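Local coordinates for protein kojibiose phosphorylase (Gut metagenome, PDB 6W0P) that is a family 65 glycoside hydrolase of the phosphorylase type, combining an N-terminal beta domain, a helical central catalytic domain and a small C-terminal beta domain, at residues 359-364 / 427-432; 686-691 / 708-713; 353-358 / 590-595. All blocks are in the same frame, centred on the assembly; numbering follows the deposited sequence.

Contact 1 of 3, residues 359-364 / 427-432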
loop_
_atom_site.group_PDB
_atom_site.type_symbol
_atom_site.label_atom_id
_atom_site.label_comp_id
_atom_site.label_asym_id
_atom_site.label_seq_id
_atom_site.Cartn_x
_atom_site.Cartn_y
_atom_site.Cartn_z
ATOM N N PHE A 359 17.246 27.252 -14.963
ATOM C CA PHE A 359 17.015 28.705 -14.761
ATOM C C PHE A 359 18.179 29.269 -13.922
ATOM O O PHE A 359 18.709 30.352 -14.250
ATOM C CB PHE A 359 15.656 28.981 -14.115
ATOM C CG PHE A 359 15.500 30.419 -13.705
ATOM C CD1 PHE A 359 15.127 31.382 -14.628
ATOM C CD2 PHE A 359 15.769 30.821 -12.408
ATOM C CE1 PHE A 359 15.029 32.716 -14.260
ATOM C CE2 PHE A 359 15.647 32.152 -12.032
ATOM C CZ PHE A 359 15.279 33.094 -12.959
ATOM N N TYR A 360 18.567 28.573 -12.852
ATOM C CA TYR A 360 19.610 29.063 -11.901
ATOM C C TYR A 360 21.000 28.993 -12.553
ATOM O O TYR A 360 21.803 29.885 -12.295
ATOM C CB TYR A 360 19.510 28.358 -10.542
ATOM C CG TYR A 360 18.168 28.578 -9.889
ATOM C CD1 TYR A 360 17.859 29.773 -9.253
ATOM C CD2 TYR A 360 17.194 27.588 -9.914
ATOM C CE1 TYR A 360 16.614 29.985 -8.680
ATOM C CE2 TYR A 360 15.943 27.787 -9.353
ATOM C CZ TYR A 360 15.648 28.990 -8.731
ATOM O OH TYR A 360 14.404 29.177 -8.178
ATOM N N LEU A 361 21.262 27.976 -13.375
ATOM C CA LEU A 361 22.559 27.773 -14.069
ATOM C C LEU A 361 22.868 28.991 -14.944
ATOM O O LEU A 361 24.034 29.340 -15.042
ATOM C CB LEU A 361 22.506 26.496 -14.908
ATOM C CG LEU A 361 22.684 25.197 -14.131
ATOM C CD1 LEU A 361 22.359 24.002 -15.010
ATOM C CD2 LEU A 361 24.082 25.072 -13.535
ATOM N N TYR A 362 21.844 29.618 -15.530
ATOM C CA TYR A 362 21.989 30.713 -16.520
ATOM C C TYR A 362 21.775 32.089 -15.882
ATOM O O TYR A 362 21.912 33.073 -16.614
ATOM C CB TYR A 362 21.047 30.468 -17.699
ATOM C CG TYR A 362 21.520 29.380 -18.621
ATOM C CD1 TYR A 362 22.541 29.613 -19.527
ATOM C CD2 TYR A 362 20.963 28.110 -18.572
ATOM C CE1 TYR A 362 22.979 28.611 -20.371
ATOM C CE2 TYR A 362 21.382 27.099 -19.417
ATOM C CZ TYR A 362 22.410 27.350 -20.308
ATOM O OH TYR A 362 22.864 26.356 -21.126
ATOM N N SER A 363 21.498 32.173 -14.581
ATOM C CA SER A 363 21.254 33.454 -13.863
ATOM C C SER A 363 22.122 33.603 -12.616
ATOM O O SER A 363 22.414 34.736 -12.287
ATOM C CB SER A 363 19.800 33.653 -13.501
ATOM O OG SER A 363 19.351 32.689 -12.562
ATOM N N ASN A 364 22.477 32.543 -11.901
ATOM C CA ASN A 364 23.027 32.701 -10.526
ATOM C C ASN A 364 23.813 31.449 -10.145
ATOM O O ASN A 364 23.205 30.489 -9.629
ATOM C CB ASN A 364 21.892 33.000 -9.551
ATOM C CG ASN A 364 22.330 33.289 -8.133
ATOM O OD1 ASN A 364 23.517 33.193 -7.819
ATOM N ND2 ASN A 364 21.357 33.620 -7.274
ATOM N N ILE A 427 25.081 17.565 -11.265
ATOM C CA ILE A 427 26.556 17.744 -11.143
ATOM C C ILE A 427 27.123 17.963 -12.547
ATOM O O ILE A 427 27.827 18.987 -12.749
ATOM C CB ILE A 427 27.208 16.561 -10.416
ATOM C CG1 ILE A 427 26.871 16.557 -8.924
ATOM C CG2 ILE A 427 28.710 16.532 -10.644
ATOM C CD1 ILE A 427 27.059 15.198 -8.270
ATOM N N TYR A 428 26.801 17.057 -13.474
ATOM C CA TYR A 428 27.185 17.091 -14.907
ATOM C C TYR A 428 26.746 18.404 -15.574
ATOM O O TYR A 428 27.557 19.057 -16.246
ATOM C CB TYR A 428 26.586 15.880 -15.614
ATOM C CG TYR A 428 26.602 15.945 -17.117
ATOM C CD1 TYR A 428 27.755 15.691 -17.845
ATOM C CD2 TYR A 428 25.444 16.236 -17.822
ATOM C CE1 TYR A 428 27.764 15.752 -19.232
ATOM C CE2 TYR A 428 25.433 16.283 -19.207
ATOM C CZ TYR A 428 26.595 16.045 -19.914
ATOM O OH TYR A 428 26.533 16.095 -21.282
ATOM N N HIS A 429 25.489 18.807 -15.404
ATOM C CA HIS A 429 24.934 20.037 -16.021
ATOM C C HIS A 429 25.683 21.256 -15.466
ATOM O O HIS A 429 26.070 22.145 -16.244
ATOM C CB HIS A 429 23.410 20.087 -15.823
ATOM C CG HIS A 429 22.694 20.920 -16.829
ATOM N ND1 HIS A 429 21.327 21.114 -16.780
ATOM C CD2 HIS A 429 23.153 21.657 -17.856
ATOM C CE1 HIS A 429 20.976 21.912 -17.775
ATOM N NE2 HIS A 429 22.079 22.270 -18.449
ATOM N N TYR A 430 25.932 21.256 -14.161
ATOM C CA TYR A 430 26.631 22.342 -13.443
ATOM C C TYR A 430 28.052 22.511 -14.005
ATOM O O TYR A 430 28.493 23.658 -14.281
ATOM C CB TYR A 430 26.692 22.027 -11.951
ATOM C CG TYR A 430 27.450 23.068 -11.180
ATOM C CD1 TYR A 430 26.943 24.349 -11.085
ATOM C CD2 TYR A 430 28.677 22.799 -10.589
ATOM C CE1 TYR A 430 27.622 25.344 -10.403
ATOM C CE2 TYR A 430 29.364 23.781 -9.894
ATOM C CZ TYR A 430 28.839 25.063 -9.816
ATOM O OH TYR A 430 29.473 26.070 -9.161
ATOM N N MET A 431 28.767 21.389 -14.132
ATOM C CA MET A 431 30.160 21.368 -14.633
ATOM C C MET A 431 30.133 21.787 -16.109
ATOM O O MET A 431 31.069 22.475 -16.542
ATOM C CB MET A 431 30.795 19.981 -14.464
ATOM C CG MET A 431 30.977 19.601 -12.999
ATOM S SD MET A 431 32.136 20.706 -12.108
ATOM C CE MET A 431 33.643 20.328 -13.004
ATOM N N LYS A 432 29.073 21.440 -16.836
ATOM C CA LYS A 432 28.976 21.765 -18.274
ATOM C C LYS A 432 28.812 23.284 -18.451
ATOM O O LYS A 432 29.321 23.802 -19.433
ATOM C CB LYS A 432 27.837 20.979 -18.919
ATOM C CG LYS A 432 27.673 21.239 -20.408
ATOM C CD LYS A 432 26.295 20.920 -20.913
ATOM C CE LYS A 432 26.183 19.588 -21.626
ATOM N NZ LYS A 432 24.814 19.422 -22.185
HETATM O O HOH W 1 21.810 23.760 -20.775
#
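Leu361 and Tyr430 bring the two backbones nearest to each other, with their CA atoms 6.8 Å apart, where the last turn of helix 351-361 meets helix 418-434. Both helices belong to the central catalytic domain of glycoside hydrolase family 65, which in this family is an (alpha/alpha)6 barrel. The contact is buried and rests on one leucine, which projects from its backbone toward the other helix and whose two methyls divide the work. CD1 sits over a face of the His429 imidazole, 3.5 Å from the ring centroid and only 9° off the normal, which meets the geometry of a CH-pi contact. The distances from Leu361 CD1 to the five ring atoms are accordingly alike, from 3.5 Å at His429 ND1 to 3.9 Å between Leu361 CD1 and His429 NE2. The other methyl, Leu361 CD2, approaches the Tyr430 ring near its plane, 3.8 Å from Tyr430 CD1, and lies against that residue's CA as well. With CG of Leu361 anti to its carbonyl carbon (chi1 -79°), the fork is held out between the two aromatic groups. His429 CG is anti to the backbone N (chi1 -156°), which carries the imidazole across to the leucine. Tyr430 turns its polar end elsewhere, its OH hydrogen-bonding Asp436 and Gln365, while Ala368 of the next helix touches Leu361. Beyond the apolar patch the two segments are bridged by a single water, which lies in the planes of both rings at their edges, 2.8 Å from Tyr362 OH and 2.8 Å from His429 NE2.

Contact 2 of 3, residues 686-691 / 708-713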
loop_
_atom_site.group_PDB
_atom_site.type_symbol
_atom_site.label_atom_id
_atom_site.label_comp_id
_atom_site.label_asym_id
_atom_site.label_seq_id
_atom_site.Cartn_x
_atom_site.Cartn_y
_atom_site.Cartn_z
ATOM N N LYS A 686 26.664 22.603 -27.006
ATOM C CA LYS A 686 27.292 21.435 -27.684
ATOM C C LYS A 686 28.788 21.712 -27.863
ATOM O O LYS A 686 29.126 22.818 -28.368
ATOM C CB LYS A 686 26.616 21.169 -29.032
ATOM C CG LYS A 686 26.879 19.785 -29.601
ATOM C CD LYS A 686 26.142 19.516 -30.910
ATOM C CE LYS A 686 26.396 18.115 -31.441
ATOM N NZ LYS A 686 26.192 18.036 -32.910
ATOM N N ASN A 687 29.624 20.746 -27.452
ATOM C CA ASN A 687 31.108 20.842 -27.423
ATOM C C ASN A 687 31.490 22.209 -26.856
ATOM O O ASN A 687 32.360 22.873 -27.451
ATOM C CB ASN A 687 31.721 20.626 -28.813
ATOM C CG ASN A 687 31.272 19.319 -29.436
ATOM O OD1 ASN A 687 31.123 18.310 -28.743
ATOM N ND2 ASN A 687 31.058 19.318 -30.745
ATOM N N ASP A 688 30.810 22.646 -25.788
ATOM C CA ASP A 688 31.182 23.862 -25.016
ATOM C C ASP A 688 30.986 25.127 -25.869
ATOM O O ASP A 688 31.663 26.128 -25.585
ATOM C CB ASP A 688 32.627 23.731 -24.523
ATOM C CG ASP A 688 32.915 24.623 -23.339
ATOM O OD1 ASP A 688 32.026 24.724 -22.490
ATOM O OD2 ASP A 688 34.006 25.220 -23.290
ATOM N N ILE A 689 30.094 25.074 -26.868
ATOM C CA ILE A 689 29.688 26.214 -27.745
ATOM C C ILE A 689 28.183 26.415 -27.549
ATOM O O ILE A 689 27.429 25.442 -27.722
ATOM C CB ILE A 689 29.977 25.946 -29.240
ATOM C CG1 ILE A 689 31.407 25.474 -29.543
ATOM C CG2 ILE A 689 29.577 27.146 -30.067
ATOM C CD1 ILE A 689 32.477 26.527 -29.394
ATOM N N LEU A 690 27.751 27.640 -27.262
ATOM C CA LEU A 690 26.313 27.964 -27.148
ATOM C C LEU A 690 25.683 27.959 -28.544
ATOM O O LEU A 690 26.194 28.679 -29.429
ATOM C CB LEU A 690 26.156 29.323 -26.456
ATOM C CG LEU A 690 24.724 29.729 -26.130
ATOM C CD1 LEU A 690 24.629 30.226 -24.701
ATOM C CD2 LEU A 690 24.233 30.791 -27.088
ATOM N N ASN A 691 24.591 27.208 -28.684
ATOM C CA ASN A 691 23.741 27.118 -29.888
ATOM C C ASN A 691 22.377 27.756 -29.602
ATOM O O ASN A 691 21.838 27.579 -28.489
ATOM C CB ASN A 691 23.522 25.669 -30.340
ATOM C CG ASN A 691 24.733 25.004 -30.968
ATOM O OD1 ASN A 691 24.662 24.594 -32.116
ATOM N ND2 ASN A 691 25.831 24.886 -30.233
ATOM N N THR A 708 23.255 34.074 -19.033
ATOM C CA THR A 708 24.704 34.287 -18.822
ATOM C C THR A 708 25.422 32.961 -19.060
ATOM O O THR A 708 25.064 31.947 -18.419
ATOM C CB THR A 708 24.988 34.847 -17.426
ATOM O OG1 THR A 708 24.300 36.098 -17.385
ATOM C CG2 THR A 708 26.467 35.013 -17.131
ATOM N N PHE A 709 26.393 32.996 -19.959
ATOM C CA PHE A 709 27.294 31.874 -20.257
ATOM C C PHE A 709 28.705 32.433 -20.403
ATOM O O PHE A 709 28.887 33.446 -21.147
ATOM C CB PHE A 709 26.784 31.170 -21.513
ATOM C CG PHE A 709 27.591 29.964 -21.900
ATOM C CD1 PHE A 709 27.706 28.896 -21.034
ATOM C CD2 PHE A 709 28.202 29.885 -23.134
ATOM C CE1 PHE A 709 28.430 27.765 -21.391
ATOM C CE2 PHE A 709 28.939 28.757 -23.485
ATOM C CZ PHE A 709 29.056 27.703 -22.610
ATOM N N LYS A 710 29.657 31.778 -19.744
ATOM C CA LYS A 710 31.095 32.145 -19.731
ATOM C C LYS A 710 31.241 33.639 -19.428
ATOM O O LYS A 710 31.993 34.328 -20.142
ATOM C CB LYS A 710 31.746 31.802 -21.067
ATOM C CG LYS A 710 31.798 30.319 -21.404
ATOM C CD LYS A 710 32.839 30.045 -22.476
ATOM C CE LYS A 710 32.744 28.674 -23.101
ATOM N NZ LYS A 710 33.555 27.696 -22.350
ATOM N N ASN A 711 30.517 34.093 -18.403
ATOM C CA ASN A 711 30.518 35.464 -17.830
ATOM C C ASN A 711 30.027 36.462 -18.872
ATOM O O ASN A 711 30.326 37.654 -18.691
ATOM C CB ASN A 711 31.894 35.866 -17.303
ATOM C CG ASN A 711 32.351 35.007 -16.144
ATOM O OD1 ASN A 711 31.575 34.713 -15.240
ATOM N ND2 ASN A 711 33.599 34.585 -16.156
ATOM N N HIS A 712 29.317 36.007 -19.919
ATOM C CA HIS A 712 28.676 36.907 -20.907
ATOM C C HIS A 712 27.186 36.985 -20.611
ATOM O O HIS A 712 26.503 35.974 -20.804
ATOM C CB HIS A 712 28.885 36.452 -22.351
ATOM C CG HIS A 712 30.306 36.315 -22.769
ATOM N ND1 HIS A 712 31.071 37.400 -23.100
ATOM C CD2 HIS A 712 31.081 35.221 -22.942
ATOM C CE1 HIS A 712 32.276 36.985 -23.448
ATOM N NE2 HIS A 712 32.308 35.653 -23.356
ATOM N N LEU A 713 26.720 38.158 -20.195
ATOM C CA LEU A 713 25.278 38.426 -20.059
ATOM C C LEU A 713 24.699 38.668 -21.448
ATOM O O LEU A 713 24.935 39.758 -21.998
ATOM C CB LEU A 713 25.051 39.626 -19.141
ATOM C CG LEU A 713 23.580 40.016 -18.946
ATOM C CD1 LEU A 713 22.730 38.785 -18.623
ATOM C CD2 LEU A 713 23.441 41.072 -17.849
#
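Asp688 and Lys710 form the polar half of this contact, a salt bridge in which Lys710 NZ donates to Asp688 OD2 over 2.7 Å. The ammonium comes from above the carboxylate plane, 37° out of it, and it lies closer to OD2 than to Asp688 OD1, so the grip is one-sided. Both residues are exposed, placing the bridge at the solvent edge. The apolar half is buried: the side chains of Leu690 and Phe709 lie alongside one another, running in opposing senses, with Leu690 CD1 3.9 Å from Phe709 CD2 and the leucine CB at a similar distance from the same ring atom. Asp688 OD1 comes near the plane of that ring at its edge, 4.2 Å from Phe709 CZ. The two halves are joined by the lysine itself, because Lys710 CG stands 3.8 Å above the plane of the Phe709 ring, over its centre. From there the chain runs on nearly extended and bends only at its last torsion (chi4 -89°), which brings NZ to the carboxylate. Further out, Ile685 touches both Leu690 and Phe709, and Ile735 of strand 733-737 touches Leu690. Type I' turns run from Lys686 to Ile689 and from Phe709 to His712, each closed by paired backbone hydrogen bonds, such as Ile689 N to Lys686 O at 2.9 Å, and Asp688 and Lys710 sit at central positions of these turns with positive phi. The arrangement is that of two tight two-residue beta hairpins, each from a different sheet, meeting in the C-terminal beta domain of a family 65 protein.

Contact 3 of 3, residues 353-358 / 590-595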
loop_
_atom_site.group_PDB
_atom_site.type_symbol
_atom_site.label_atom_id
_atom_site.label_comp_id
_atom_site.label_asym_id
_atom_site.label_seq_id
_atom_site.Cartn_x
_atom_site.Cartn_y
_atom_site.Cartn_z
ATOM N N GLU A 353 16.495 18.929 -9.808
ATOM C CA GLU A 353 17.760 18.666 -10.529
ATOM C C GLU A 353 17.528 18.704 -12.043
ATOM O O GLU A 353 18.408 19.175 -12.734
ATOM C CB GLU A 353 18.358 17.332 -10.091
ATOM C CG GLU A 353 19.012 17.374 -8.730
ATOM C CD GLU A 353 18.085 17.552 -7.534
ATOM O OE1 GLU A 353 16.980 16.969 -7.522
ATOM O OE2 GLU A 353 18.495 18.260 -6.597
ATOM N N THR A 354 16.378 18.248 -12.534
ATOM C CA THR A 354 16.189 17.919 -13.960
ATOM C C THR A 354 15.356 18.985 -14.677
ATOM O O THR A 354 15.278 18.885 -15.906
ATOM C CB THR A 354 15.541 16.536 -14.080
ATOM O OG1 THR A 354 14.319 16.506 -13.330
ATOM C CG2 THR A 354 16.474 15.452 -13.598
ATOM N N TYR A 355 14.710 19.912 -13.955
ATOM C CA TYR A 355 13.712 20.886 -14.501
ATOM C C TYR A 355 13.957 22.303 -13.937
ATOM O O TYR A 355 13.950 23.281 -14.711
ATOM C CB TYR A 355 12.275 20.548 -14.076
ATOM C CG TYR A 355 11.448 19.605 -14.922
ATOM C CD1 TYR A 355 11.661 18.234 -14.900
ATOM C CD2 TYR A 355 10.357 20.071 -15.656
ATOM C CE1 TYR A 355 10.867 17.365 -15.635
ATOM C CE2 TYR A 355 9.545 19.214 -16.385
ATOM C CZ TYR A 355 9.802 17.854 -16.372
ATOM O OH TYR A 355 9.030 16.988 -17.101
ATOM N N CYS A 356 14.090 22.417 -12.614
ATOM C CA CYS A 356 14.269 23.728 -11.936
ATOM C C CYS A 356 15.698 24.251 -12.107
ATOM O O CYS A 356 15.844 25.446 -12.298
ATOM C CB CYS A 356 13.901 23.666 -10.460
ATOM S SG CYS A 356 12.174 23.173 -10.223
ATOM N N LEU A 357 16.718 23.396 -12.085
ATOM C CA LEU A 357 18.133 23.853 -12.011
ATOM C C LEU A 357 18.454 24.810 -13.157
ATOM O O LEU A 357 19.104 25.825 -12.931
ATOM C CB LEU A 357 19.065 22.642 -12.022
ATOM C CG LEU A 357 20.547 22.952 -11.867
ATOM C CD1 LEU A 357 20.799 23.694 -10.576
ATOM C CD2 LEU A 357 21.359 21.679 -11.918
ATOM N N PRO A 358 18.101 24.515 -14.429
ATOM C CA PRO A 358 18.617 25.295 -15.555
ATOM C C PRO A 358 18.393 26.813 -15.468
ATOM O O PRO A 358 19.258 27.566 -15.837
ATOM C CB PRO A 358 17.826 24.717 -16.728
ATOM C CG PRO A 358 17.601 23.284 -16.331
ATOM C CD PRO A 358 17.256 23.391 -14.870
ATOM N N VAL A 590 11.085 7.986 -22.029
ATOM C CA VAL A 590 12.085 7.984 -23.138
ATOM C C VAL A 590 12.392 9.443 -23.513
ATOM O O VAL A 590 13.586 9.797 -23.665
ATOM C CB VAL A 590 11.581 7.188 -24.348
ATOM C CG1 VAL A 590 12.422 7.463 -25.594
ATOM C CG2 VAL A 590 11.524 5.710 -24.047
ATOM N N LEU A 591 11.352 10.260 -23.689
ATOM C CA LEU A 591 11.483 11.658 -24.189
ATOM C C LEU A 591 12.171 12.519 -23.124
ATOM O O LEU A 591 12.768 13.557 -23.479
ATOM C CB LEU A 591 10.100 12.204 -24.563
ATOM C CG LEU A 591 9.469 11.619 -25.825
ATOM C CD1 LEU A 591 8.334 12.512 -26.316
ATOM C CD2 LEU A 591 10.502 11.412 -26.940
ATOM N N MET A 592 12.093 12.107 -21.857
ATOM C CA MET A 592 12.836 12.773 -20.765
ATOM C C MET A 592 14.351 12.597 -20.989
ATOM O O MET A 592 15.050 13.598 -20.980
ATOM C CB MET A 592 12.460 12.198 -19.402
ATOM C CG MET A 592 12.932 13.065 -18.276
ATOM S SD MET A 592 12.029 14.635 -18.300
ATOM C CE MET A 592 13.120 15.644 -17.305
ATOM N N PHE A 593 14.877 11.387 -21.168
ATOM C CA PHE A 593 16.354 11.268 -21.299
ATOM C C PHE A 593 16.778 11.846 -22.658
ATOM O O PHE A 593 17.870 12.362 -22.762
ATOM C CB PHE A 593 16.870 9.862 -20.986
ATOM C CG PHE A 593 16.616 8.813 -22.028
ATOM C CD1 PHE A 593 17.396 8.753 -23.170
ATOM C CD2 PHE A 593 15.641 7.854 -21.834
ATOM C CE1 PHE A 593 17.180 7.775 -24.128
ATOM C CE2 PHE A 593 15.440 6.860 -22.775
ATOM C CZ PHE A 593 16.209 6.827 -23.922
ATOM N N MET A 594 15.911 11.802 -23.658
ATOM C CA MET A 594 16.213 12.374 -24.980
ATOM C C MET A 594 16.291 13.899 -24.843
ATOM O O MET A 594 17.236 14.488 -25.395
ATOM C CB MET A 594 15.185 11.914 -26.007
ATOM C CG MET A 594 15.312 10.415 -26.279
ATOM S SD MET A 594 14.525 9.828 -27.799
ATOM C CE MET A 594 15.757 10.379 -28.983
ATOM N N PHE A 595 15.430 14.517 -24.020
ATOM C CA PHE A 595 15.522 15.971 -23.710
ATOM C C PHE A 595 16.840 16.279 -22.984
ATOM O O PHE A 595 17.521 17.240 -23.384
ATOM C CB PHE A 595 14.355 16.414 -22.835
ATOM C CG PHE A 595 14.535 17.764 -22.197
ATOM C CD1 PHE A 595 14.459 18.921 -22.956
ATOM C CD2 PHE A 595 14.685 17.885 -20.826
ATOM C CE1 PHE A 595 14.598 20.167 -22.371
ATOM C CE2 PHE A 595 14.821 19.136 -20.235
ATOM C CZ PHE A 595 14.795 20.269 -21.011
#
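Met592 meets Tyr355 and Thr354 where helix 590-596 passes helix 351-361. The segment axes come no closer than 12.2 Å and run in broadly the same direction, 39° apart, a spacing bridged mainly by side chains. Apolar contact comes first. The methyl CE of Met592 lies 4.1 Å from Thr354 CB, and it also reaches the Tyr355 ring obliquely, on the side of Tyr355 CE1. Met592 leaves its helix with CG anti to the backbone N and then bends at chi2 (67°), which swings the thioether toward helix 351-361. Sulfur-aromatic contact is second: Met592 SD is 5.1 Å from the centroid of the Tyr355 ring and 60° off its normal, an oblique Met-aromatic pair. Because Tyr355 was modelled in two conformations, the details of its approach to the methionine, including the shortest carbon-carbon distance, remain doubtful. A looser carbonyl-to-ring approach is third, with Thr354 O near the plane of the Phe595 ring, 4.4 Å from Phe595 CE2 at the edge. Polar groups are satisfied outside the pair: Thr354 OG1 bonds to Trp350 O, and Tyr355 OH to Leu623 O. Met674 touches both Phe595 and Pro358, while Ile627 touches Tyr355 and Phe595, so helices 624-634 and 666-680 pack against the same buried contact. In segment 353-358 the helix carries a wider pi-type turn at 353-356 and a kink at Pro358, whose nitrogen has no hydrogen to give. The contact thus joins two helices of the catalytic domain, in family 65 an (alpha/alpha)6 barrel, and its recognisable motif is the Met-aromatic pair.

How the contacts relate
Following the chain, helix 351-361 opens contacts 3 and 1 in turn. Contact 1 closes first, at 427-432 after 62 intervening residues, and is nested inside the much longer loop of 231 residues that contact 3 closes at 590-595. Both tie helices of the catalytic domain to one helix, and they touch through Pro358 CG and His429 CE1, 3.9 Å apart. Contact 2 follows in series, a short loop of 16 residues within the C-terminal domain. It meets contact 1 where Tyr362 O and Thr708 N, 2.9 Å apart, probably share a hydrogen bond, joining the two domains. Contacts 2 and 3 do not touch, their nearest atoms being about 8 Å apart.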